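Local structure of anaphase-promoting complex subunit cut9 (Schizosaccharomyces pombe, 2XPI) at residues A[93-98]-A[124-129]; A[131-136]-A[156-161]; A[152-157]-A[196-201]. The protein forms part of the anaphase-promoting complex/cyclosome, the E3 ubiquitin ligase that controls progression through mitosis and G1, and homodimerizes through its TPR repeats. All blocks are in the same frame, centred on the assembly; numbering follows the deposited sequence.

Interaction 1: A[93-98]-A[124-129]; sequences DALMQQ and AQVYCC
L95 of TPR 1 and V126 with C129 of TPR 2 make a repeat-to-repeat packing contact, in which the end of helix 83-96 leans on helix 117-129. L95 makes the whole contact from its segment. Its branch carbon CG comes to 4.0 Å from V126 CG2, the two side chains crossing obliquely, while its methyl CD2 meets C129 SG at 3.9 Å. The other methyl, CD1, lies more loosely, 4.5 Å from Q125 CB. V126 offers CG2 because its CG1 stands anti to the backbone N (chi1 178°), which leaves CG2 beside that nitrogen and facing L95. Residues 125, 126 and 129 fall on one side of their helix, so one leucine side chain spans about a turn of it. In a TPR array the first helix of one repeat packs against the first helix of the next, and here helix 83-96 of TPR 1 meets helix 117-129 of TPR 2 without a hydrogen bond between the segments. Just beyond L95, helix 83-96 ends in a Schellman motif, with Q98 at positive phi and its N bonded to L95 O at 2.7 Å; Q99 N returns to A94 O. Helix 100-114 fills in beside the pair, A103 touching V126 and Y100 touching C129. On the dimer side D93 is hydrogen-bonded to I196 of the second subunit, and M96 packs on T50 of that subunit.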
loop_
_atom_site.group_PDB
_atom_site.type_symbol
_atom_site.label_atom_id
_atom_site.label_comp_id
_atom_site.label_asym_id
_atom_site.label_seq_id
_atom_site.Cartn_x
_atom_site.Cartn_y
_atom_site.Cartn_z
ATOM N N ASP A 93 11.512 -15.488 9.330
ATOM C CA ASP A 93 12.428 -15.048 8.303
ATOM C C ASP A 93 11.648 -14.689 7.046
ATOM O O ASP A 93 11.991 -13.739 6.347
ATOM C CB ASP A 93 13.485 -16.108 8.034
ATOM C CG ASP A 93 14.441 -15.693 6.964
ATOM O OD1 ASP A 93 14.394 -16.288 5.871
ATOM O OD2 ASP A 93 15.231 -14.753 7.196
ATOM N N ALA A 94 10.576 -15.420 6.769
ATOM C CA ALA A 94 9.725 -15.077 5.625
ATOM C C ALA A 94 9.232 -13.625 5.719
ATOM O O ALA A 94 9.374 -12.854 4.783
ATOM C CB ALA A 94 8.540 -16.049 5.498
ATOM N N LEU A 95 8.628 -13.293 6.853
ATOM C CA LEU A 95 8.183 -11.962 7.191
ATOM C C LEU A 95 9.295 -10.972 6.873
ATOM O O LEU A 95 9.144 -10.070 6.053
ATOM C CB LEU A 95 7.936 -11.924 8.694
ATOM C CG LEU A 95 6.631 -11.399 9.257
ATOM C CD1 LEU A 95 6.763 -11.253 10.789
ATOM C CD2 LEU A 95 6.285 -10.090 8.599
ATOM N N MET A 96 10.425 -11.173 7.534
ATOM C CA MET A 96 11.564 -10.296 7.432
ATOM C C MET A 96 11.978 -10.130 5.985
ATOM O O MET A 96 12.478 -9.086 5.607
ATOM C CB MET A 96 12.715 -10.891 8.233
ATOM C CG MET A 96 13.242 -10.036 9.373
ATOM S SD MET A 96 12.215 -9.869 10.834
ATOM C CE MET A 96 11.018 -8.702 10.239
ATOM N N GLN A 97 11.780 -11.159 5.170
ATOM C CA GLN A 97 12.212 -11.105 3.784
ATOM C C GLN A 97 11.072 -10.714 2.858
ATOM O O GLN A 97 11.229 -10.726 1.629
ATOM C CB GLN A 97 12.790 -12.434 3.343
ATOM C CG GLN A 97 14.078 -12.819 4.024
ATOM C CD GLN A 97 14.829 -13.846 3.210
ATOM O OE1 GLN A 97 15.191 -14.924 3.697
ATOM N NE2 GLN A 97 15.043 -13.527 1.945
ATOM N N GLN A 98 9.932 -10.358 3.455
ATOM C CA GLN A 98 8.780 -9.871 2.699
ATOM C C GLN A 98 8.317 -10.889 1.689
ATOM O O GLN A 98 7.831 -10.546 0.613
ATOM C CB GLN A 98 9.098 -8.552 2.006
ATOM C CG GLN A 98 9.634 -7.516 2.958
ATOM C CD GLN A 98 10.022 -6.230 2.264
ATOM O OE1 GLN A 98 9.193 -5.336 2.079
ATOM N NE2 GLN A 98 11.291 -6.126 1.877
ATOM N N ALA A 124 -1.119 -12.647 12.393
ATOM C CA ALA A 124 -1.786 -11.362 12.222
ATOM C C ALA A 124 -0.849 -10.313 11.609
ATOM O O ALA A 124 -1.269 -9.535 10.747
ATOM C CB ALA A 124 -2.335 -10.880 13.555
ATOM N N GLN A 125 0.412 -10.305 12.047
ATOM C CA GLN A 125 1.427 -9.385 11.532
ATOM C C GLN A 125 1.567 -9.486 10.032
ATOM O O GLN A 125 1.641 -8.472 9.322
ATOM C CB GLN A 125 2.782 -9.709 12.132
ATOM C CG GLN A 125 3.144 -8.887 13.333
ATOM C CD GLN A 125 3.519 -7.493 12.940
ATOM O OE1 GLN A 125 4.694 -7.129 12.939
ATOM N NE2 GLN A 125 2.526 -6.703 12.573
ATOM N N VAL A 126 1.617 -10.727 9.554
ATOM C CA VAL A 126 1.769 -10.990 8.136
ATOM C C VAL A 126 0.603 -10.342 7.389
ATOM O O VAL A 126 0.795 -9.626 6.395
ATOM C CB VAL A 126 1.873 -12.530 7.845
ATOM C CG1 VAL A 126 1.972 -12.799 6.364
ATOM C CG2 VAL A 126 3.068 -13.154 8.587
ATOM N N TYR A 127 -0.610 -10.565 7.870
ATOM C CA TYR A 127 -1.774 -9.985 7.211
ATOM C C TYR A 127 -1.688 -8.468 7.152
ATOM O O TYR A 127 -2.125 -7.867 6.181
ATOM C CB TYR A 127 -3.071 -10.391 7.912
ATOM C CG TYR A 127 -3.369 -11.868 7.861
ATOM C CD1 TYR A 127 -2.719 -12.696 6.946
ATOM C CD2 TYR A 127 -4.294 -12.436 8.720
ATOM C CE1 TYR A 127 -2.979 -14.061 6.895
ATOM C CE2 TYR A 127 -4.563 -13.786 8.681
ATOM C CZ TYR A 127 -3.901 -14.595 7.764
ATOM O OH TYR A 127 -4.181 -15.936 7.707
ATOM N N CYS A 128 -1.142 -7.847 8.196
ATOM C CA CYS A 128 -1.010 -6.392 8.219
ATOM C C CYS A 128 -0.032 -5.886 7.192
ATOM O O CYS A 128 -0.211 -4.791 6.645
ATOM C CB CYS A 128 -0.559 -5.896 9.582
ATOM S SG CYS A 128 -1.877 -5.802 10.767
ATOM N N CYS A 129 1.019 -6.663 6.955
ATOM C CA CYS A 129 2.002 -6.307 5.935
ATOM C C CYS A 129 1.413 -6.394 4.544
ATOM O O CYS A 129 1.921 -5.808 3.607
ATOM C CB CYS A 129 3.234 -7.206 6.036
ATOM S SG CYS A 129 4.126 -6.949 7.577
#

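Interaction 2: A[131-136]-A[156-161]; sequences GDYARA and AAFCLV
Y133 and C159 both hold the first atom beyond CB beside their own backbone N, anti to the carbonyl carbon (chi1 -64° and -71°), whereas F158 swings its ring anti to the backbone N (chi1 179°). These torsions send the Y133 ring out from its helix across helix 150-162, with C159 SG near CD1 and F158 near CE1. The helices come close here, with the CA atoms of Y133 and C159 5.2 Å apart. C159 is the hub: its SG meets A136 CB at 3.6 Å and sits at the edge of the Y133 ring, near its plane, 4.2 Å from CD1. Its CB rests 3.7 Å from Y133 O. Y133 and A136 are one turn apart, so the cysteine packs between successive side chains of the first helix turn after the bend at G131 and D132. Further out, Y133 CE1 approaches F158 CE1 at 4.2 Å, at the edge of the phenylalanine ring and oblique to the tyrosine ring. G131 C lies 3.8 Å above one face of the Y133 ring, offset toward the rim. The contact joins TPR 2 to TPR 3. C128 of helix 117-129 touches both Y133 and C159, F158 packs on Q98 of the second subunit, and beyond helix 150-162 come helix 166-173, against A156 and L160, and helix 198-212, against A157 and V161.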
loop_
_atom_site.group_PDB
_atom_site.type_symbol
_atom_site.label_atom_id
_atom_site.label_comp_id
_atom_site.label_asym_id
_atom_site.label_seq_id
_atom_site.Cartn_x
_atom_site.Cartn_y
_atom_site.Cartn_z
ATOM N N GLY A 131 -1.702 -5.605 4.056
ATOM C CA GLY A 131 -2.814 -4.671 4.088
ATOM C C GLY A 131 -4.179 -5.281 4.396
ATOM O O GLY A 131 -5.179 -4.572 4.358
ATOM N N ASP A 132 -4.226 -6.579 4.692
ATOM C CA ASP A 132 -5.468 -7.263 5.052
ATOM C C ASP A 132 -5.771 -7.029 6.516
ATOM O O ASP A 132 -5.626 -7.927 7.349
ATOM C CB ASP A 132 -5.371 -8.767 4.796
ATOM C CG ASP A 132 -5.609 -9.133 3.343
ATOM O OD1 ASP A 132 -4.722 -8.856 2.509
ATOM O OD2 ASP A 132 -6.681 -9.704 3.027
ATOM N N TYR A 133 -6.210 -5.813 6.817
ATOM C CA TYR A 133 -6.433 -5.374 8.184
ATOM C C TYR A 133 -7.692 -5.975 8.762
ATOM O O TYR A 133 -7.703 -6.387 9.912
ATOM C CB TYR A 133 -6.493 -3.854 8.246
ATOM C CG TYR A 133 -5.202 -3.176 7.850
ATOM C CD1 TYR A 133 -4.058 -3.309 8.631
ATOM C CD2 TYR A 133 -5.134 -2.386 6.710
ATOM C CE1 TYR A 133 -2.876 -2.682 8.282
ATOM C CE2 TYR A 133 -3.962 -1.764 6.341
ATOM C CZ TYR A 133 -2.838 -1.907 7.128
ATOM O OH TYR A 133 -1.665 -1.267 6.763
ATOM N N ALA A 134 -8.757 -6.020 7.975
ATOM C CA ALA A 134 -9.953 -6.731 8.415
ATOM C C ALA A 134 -9.575 -8.170 8.791
ATOM O O ALA A 134 -9.989 -8.682 9.832
ATOM C CB ALA A 134 -11.016 -6.728 7.334
ATOM N N ARG A 135 -8.771 -8.817 7.953
ATOM C CA ARG A 135 -8.423 -10.210 8.203
ATOM C C ARG A 135 -7.643 -10.446 9.503
ATOM O O ARG A 135 -7.995 -11.340 10.273
ATOM C CB ARG A 135 -7.682 -10.831 7.025
ATOM C CG ARG A 135 -7.531 -12.319 7.204
ATOM C CD ARG A 135 -6.846 -12.949 6.032
ATOM N NE ARG A 135 -7.276 -14.320 5.849
ATOM C CZ ARG A 135 -6.609 -15.195 5.116
ATOM N NH1 ARG A 135 -5.489 -14.809 4.529
ATOM N NH2 ARG A 135 -7.048 -16.440 4.970
ATOM N N ALA A 136 -6.579 -9.680 9.735
ATOM C CA ALA A 136 -5.884 -9.718 11.023
ATOM C C ALA A 136 -6.851 -9.404 12.161
ATOM O O ALA A 136 -6.868 -10.094 13.182
ATOM C CB ALA A 136 -4.719 -8.731 11.046
ATOM N N ALA A 156 -4.668 -5.734 17.242
ATOM C CA ALA A 156 -6.081 -5.629 16.905
ATOM C C ALA A 156 -6.504 -4.157 16.878
ATOM O O ALA A 156 -7.182 -3.721 15.956
ATOM C CB ALA A 156 -6.941 -6.426 17.871
ATOM N N ALA A 157 -6.091 -3.398 17.887
ATOM C CA ALA A 157 -6.374 -1.968 17.932
ATOM C C ALA A 157 -5.760 -1.268 16.727
ATOM O O ALA A 157 -6.390 -0.419 16.089
ATOM C CB ALA A 157 -5.837 -1.354 19.229
ATOM N N PHE A 158 -4.515 -1.620 16.431
ATOM C CA PHE A 158 -3.804 -1.032 15.311
ATOM C C PHE A 158 -4.564 -1.248 14.001
ATOM O O PHE A 158 -4.595 -0.356 13.158
ATOM C CB PHE A 158 -2.424 -1.643 15.229
ATOM C CG PHE A 158 -1.603 -1.132 14.097
ATOM C CD1 PHE A 158 -1.800 -1.612 12.809
ATOM C CD2 PHE A 158 -0.586 -0.212 14.324
ATOM C CE1 PHE A 158 -1.027 -1.150 11.754
ATOM C CE2 PHE A 158 0.190 0.255 13.285
ATOM C CZ PHE A 158 -0.029 -0.209 11.998
ATOM N N CYS A 159 -5.174 -2.424 13.829
ATOM C CA CYS A 159 -5.925 -2.731 12.612
ATOM C C CYS A 159 -7.213 -1.950 12.579
ATOM O O CYS A 159 -7.671 -1.524 11.521
ATOM C CB CYS A 159 -6.276 -4.219 12.548
ATOM S SG CYS A 159 -4.872 -5.304 12.225
ATOM N N LEU A 160 -7.810 -1.794 13.754
ATOM C CA LEU A 160 -9.054 -1.085 13.895
ATOM C C LEU A 160 -8.828 0.359 13.457
ATOM O O LEU A 160 -9.609 0.907 12.687
ATOM C CB LEU A 160 -9.548 -1.187 15.333
ATOM C CG LEU A 160 -10.921 -1.857 15.533
ATOM C CD1 LEU A 160 -11.349 -2.682 14.323
ATOM C CD2 LEU A 160 -10.961 -2.702 16.814
ATOM N N VAL A 161 -7.732 0.955 13.922
ATOM C CA VAL A 161 -7.339 2.288 13.485
ATOM C C VAL A 161 -7.112 2.363 11.968
ATOM O O VAL A 161 -7.531 3.332 11.326
ATOM C CB VAL A 161 -6.096 2.805 14.262
ATOM C CG1 VAL A 161 -5.383 3.917 13.489
ATOM C CG2 VAL A 161 -6.505 3.287 15.655
#

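Interaction 3: A[152-157]-A[196-201]; sequences CRYLAA and IKLEAS
A buried packing contact between TPR 3 and TPR 4, with Y154 of helix 150-162 laid against L198 and S201 in the first turn of helix 198-212, joins parts of the chain almost forty residues apart. With CG anti to the backbone N (chi1 173°), the tyrosine extends from helix 150-162 across the start of helix 198-212. L198 CD2 reaches the base of the side chain, 4.0 Å from Y154 CB, and the two side chains cross at about a right angle. Toward the hydroxyl end, S201 CB lies 3.5 Å from Y154 CE1, approaching the ring obliquely. L198 and S201 are one turn apart, so one tyrosine side chain touches both. No hydrogen bond links the two segments; the polar ends look to the dimer partner instead. Y154 OH is hydrogen-bonded to Q97 O of the second subunit, and S201 OG is hydrogen-bonded to the side chain of Q99 of that subunit and lies beside the side-chain amide of its Q97, whose orientation is uncertain. Replacing Y154 with an alanine would probably open a gap beside L198 and S201 and leave Q97 O of the second subunit without its hydroxyl partner. Within the chain, M202 and L205 of helix 198-212 continue the packing along Y154, while neighbouring L155 turns to F121, A124 and C128 of helix 117-129 and to L140 of helix 133-142.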
loop_
_atom_site.group_PDB
_atom_site.type_symbol
_atom_site.label_atom_id
_atom_site.label_comp_id
_atom_site.label_asym_id
_atom_site.label_seq_id
_atom_site.Cartn_x
_atom_site.Cartn_y
_atom_site.Cartn_z
ATOM N N CYS A 152 -1.470 -8.875 21.091
ATOM C CA CYS A 152 -2.663 -9.085 20.284
ATOM C C CYS A 152 -3.645 -7.922 20.445
ATOM O O CYS A 152 -4.342 -7.554 19.511
ATOM C CB CYS A 152 -3.321 -10.424 20.628
ATOM S SG CYS A 152 -2.372 -11.921 20.140
ATOM N N ARG A 153 -3.690 -7.335 21.634
ATOM C CA ARG A 153 -4.513 -6.152 21.869
ATOM C C ARG A 153 -3.961 -4.958 21.082
ATOM O O ARG A 153 -4.696 -4.271 20.367
ATOM C CB ARG A 153 -4.571 -5.834 23.364
ATOM C CG ARG A 153 -5.618 -4.826 23.740
ATOM C CD ARG A 153 -5.769 -4.726 25.251
ATOM N NE ARG A 153 -7.182 -4.689 25.626
ATOM C CZ ARG A 153 -7.866 -5.730 26.092
ATOM N NH1 ARG A 153 -7.263 -6.895 26.282
ATOM N NH2 ARG A 153 -9.152 -5.600 26.385
ATOM N N TYR A 154 -2.667 -4.708 21.215
ATOM C CA TYR A 154 -2.042 -3.695 20.402
ATOM C C TYR A 154 -2.357 -3.857 18.911
ATOM O O TYR A 154 -2.742 -2.890 18.240
ATOM C CB TYR A 154 -0.537 -3.707 20.592
ATOM C CG TYR A 154 0.172 -2.784 19.640
ATOM C CD1 TYR A 154 0.120 -1.402 19.821
ATOM C CD2 TYR A 154 0.899 -3.281 18.565
ATOM C CE1 TYR A 154 0.764 -0.533 18.947
ATOM C CE2 TYR A 154 1.556 -2.422 17.686
ATOM C CZ TYR A 154 1.479 -1.047 17.879
ATOM O OH TYR A 154 2.127 -0.184 17.026
ATOM N N LEU A 155 -2.181 -5.071 18.389
ATOM C CA LEU A 155 -2.291 -5.279 16.946
ATOM C C LEU A 155 -3.735 -5.208 16.454
ATOM O O LEU A 155 -3.998 -4.667 15.380
ATOM C CB LEU A 155 -1.634 -6.580 16.513
ATOM C CG LEU A 155 -1.467 -6.670 14.993
ATOM C CD1 LEU A 155 -0.815 -5.421 14.434
ATOM C CD2 LEU A 155 -0.672 -7.900 14.610
ATOM N N ALA A 156 -4.668 -5.734 17.242
ATOM C CA ALA A 156 -6.081 -5.629 16.905
ATOM C C ALA A 156 -6.504 -4.157 16.878
ATOM O O ALA A 156 -7.182 -3.721 15.956
ATOM C CB ALA A 156 -6.941 -6.426 17.871
ATOM N N ALA A 157 -6.091 -3.398 17.887
ATOM C CA ALA A 157 -6.374 -1.968 17.932
ATOM C C ALA A 157 -5.760 -1.268 16.727
ATOM O O ALA A 157 -6.390 -0.419 16.089
ATOM C CB ALA A 157 -5.837 -1.354 19.229
ATOM N N ILE A 196 9.959 -0.975 22.826
ATOM C CA ILE A 196 8.973 -0.024 23.369
ATOM C C ILE A 196 7.938 -0.763 24.209
ATOM O O ILE A 196 7.370 -1.744 23.745
ATOM C CB ILE A 196 8.142 0.667 22.261
ATOM C CG1 ILE A 196 8.976 1.028 21.019
ATOM C CG2 ILE A 196 7.339 1.839 22.836
ATOM C CD1 ILE A 196 10.201 1.722 21.312
ATOM N N LYS A 197 7.661 -0.302 25.425
ATOM C CA LYS A 197 6.682 -1.004 26.259
ATOM C C LYS A 197 5.355 -0.961 25.556
ATOM O O LYS A 197 4.924 0.093 25.147
ATOM C CB LYS A 197 6.547 -0.354 27.626
ATOM C CG LYS A 197 7.803 -0.400 28.461
ATOM C CD LYS A 197 7.478 -0.105 29.897
ATOM C CE LYS A 197 8.723 -0.204 30.754
ATOM N NZ LYS A 197 8.381 -0.260 32.208
ATOM N N LEU A 198 4.706 -2.105 25.397
ATOM C CA LEU A 198 3.427 -2.126 24.708
ATOM C C LEU A 198 2.424 -1.173 25.379
ATOM O O LEU A 198 1.514 -0.640 24.727
ATOM C CB LEU A 198 2.889 -3.555 24.596
ATOM C CG LEU A 198 3.526 -4.404 23.490
ATOM C CD1 LEU A 198 3.094 -5.865 23.580
ATOM C CD2 LEU A 198 3.199 -3.833 22.109
ATOM N N GLU A 199 2.598 -0.934 26.674
ATOM C CA GLU A 199 1.788 0.074 27.345
ATOM C C GLU A 199 1.943 1.441 26.656
ATOM O O GLU A 199 0.964 2.167 26.464
ATOM C CB GLU A 199 2.164 0.193 28.822
ATOM C CG GLU A 199 1.323 1.230 29.568
ATOM C CD GLU A 199 1.726 1.397 31.023
ATOM O OE1 GLU A 199 2.593 0.626 31.504
ATOM O OE2 GLU A 199 1.174 2.306 31.686
ATOM N N ALA A 200 3.171 1.799 26.282
ATOM C CA ALA A 200 3.390 3.063 25.612
ATOM C C ALA A 200 2.661 3.068 24.286
ATOM O O ALA A 200 1.862 3.971 24.000
ATOM C CB ALA A 200 4.831 3.290 25.400
ATOM N N SER A 201 2.914 2.036 23.489
ATOM C CA SER A 201 2.380 1.932 22.137
ATOM C C SER A 201 0.866 2.028 22.079
ATOM O O SER A 201 0.304 2.563 21.124
ATOM C CB SER A 201 2.850 0.628 21.484
ATOM O OG SER A 201 4.271 0.610 21.383
#

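How the interactions relate
From the N terminus, interaction 1 comes first, closing a 25-residue, mostly helical excursion that carries helix 83-96 over to helix 117-129. Interaction 2 opens just afterwards and closes 19 residues onto helix 150-162. Interaction 3 starts on that same helix, sharing A156 and A157 with interaction 2, and closes a 38-residue excursion onto helix 198-212. Interaction 1 closes before the others open; interactions 2 and 3 overlap on helix 150-162 without nesting. Together they tie TPR 1 to 2, 2 to 3 and 3 to 4. Y127 O and D132 N, 2.9 Å apart in a probable hydrogen bond, join interactions 1 and 2, and L155 packs on A124, linking interactions 1 and 3. All three also touch the second subunit.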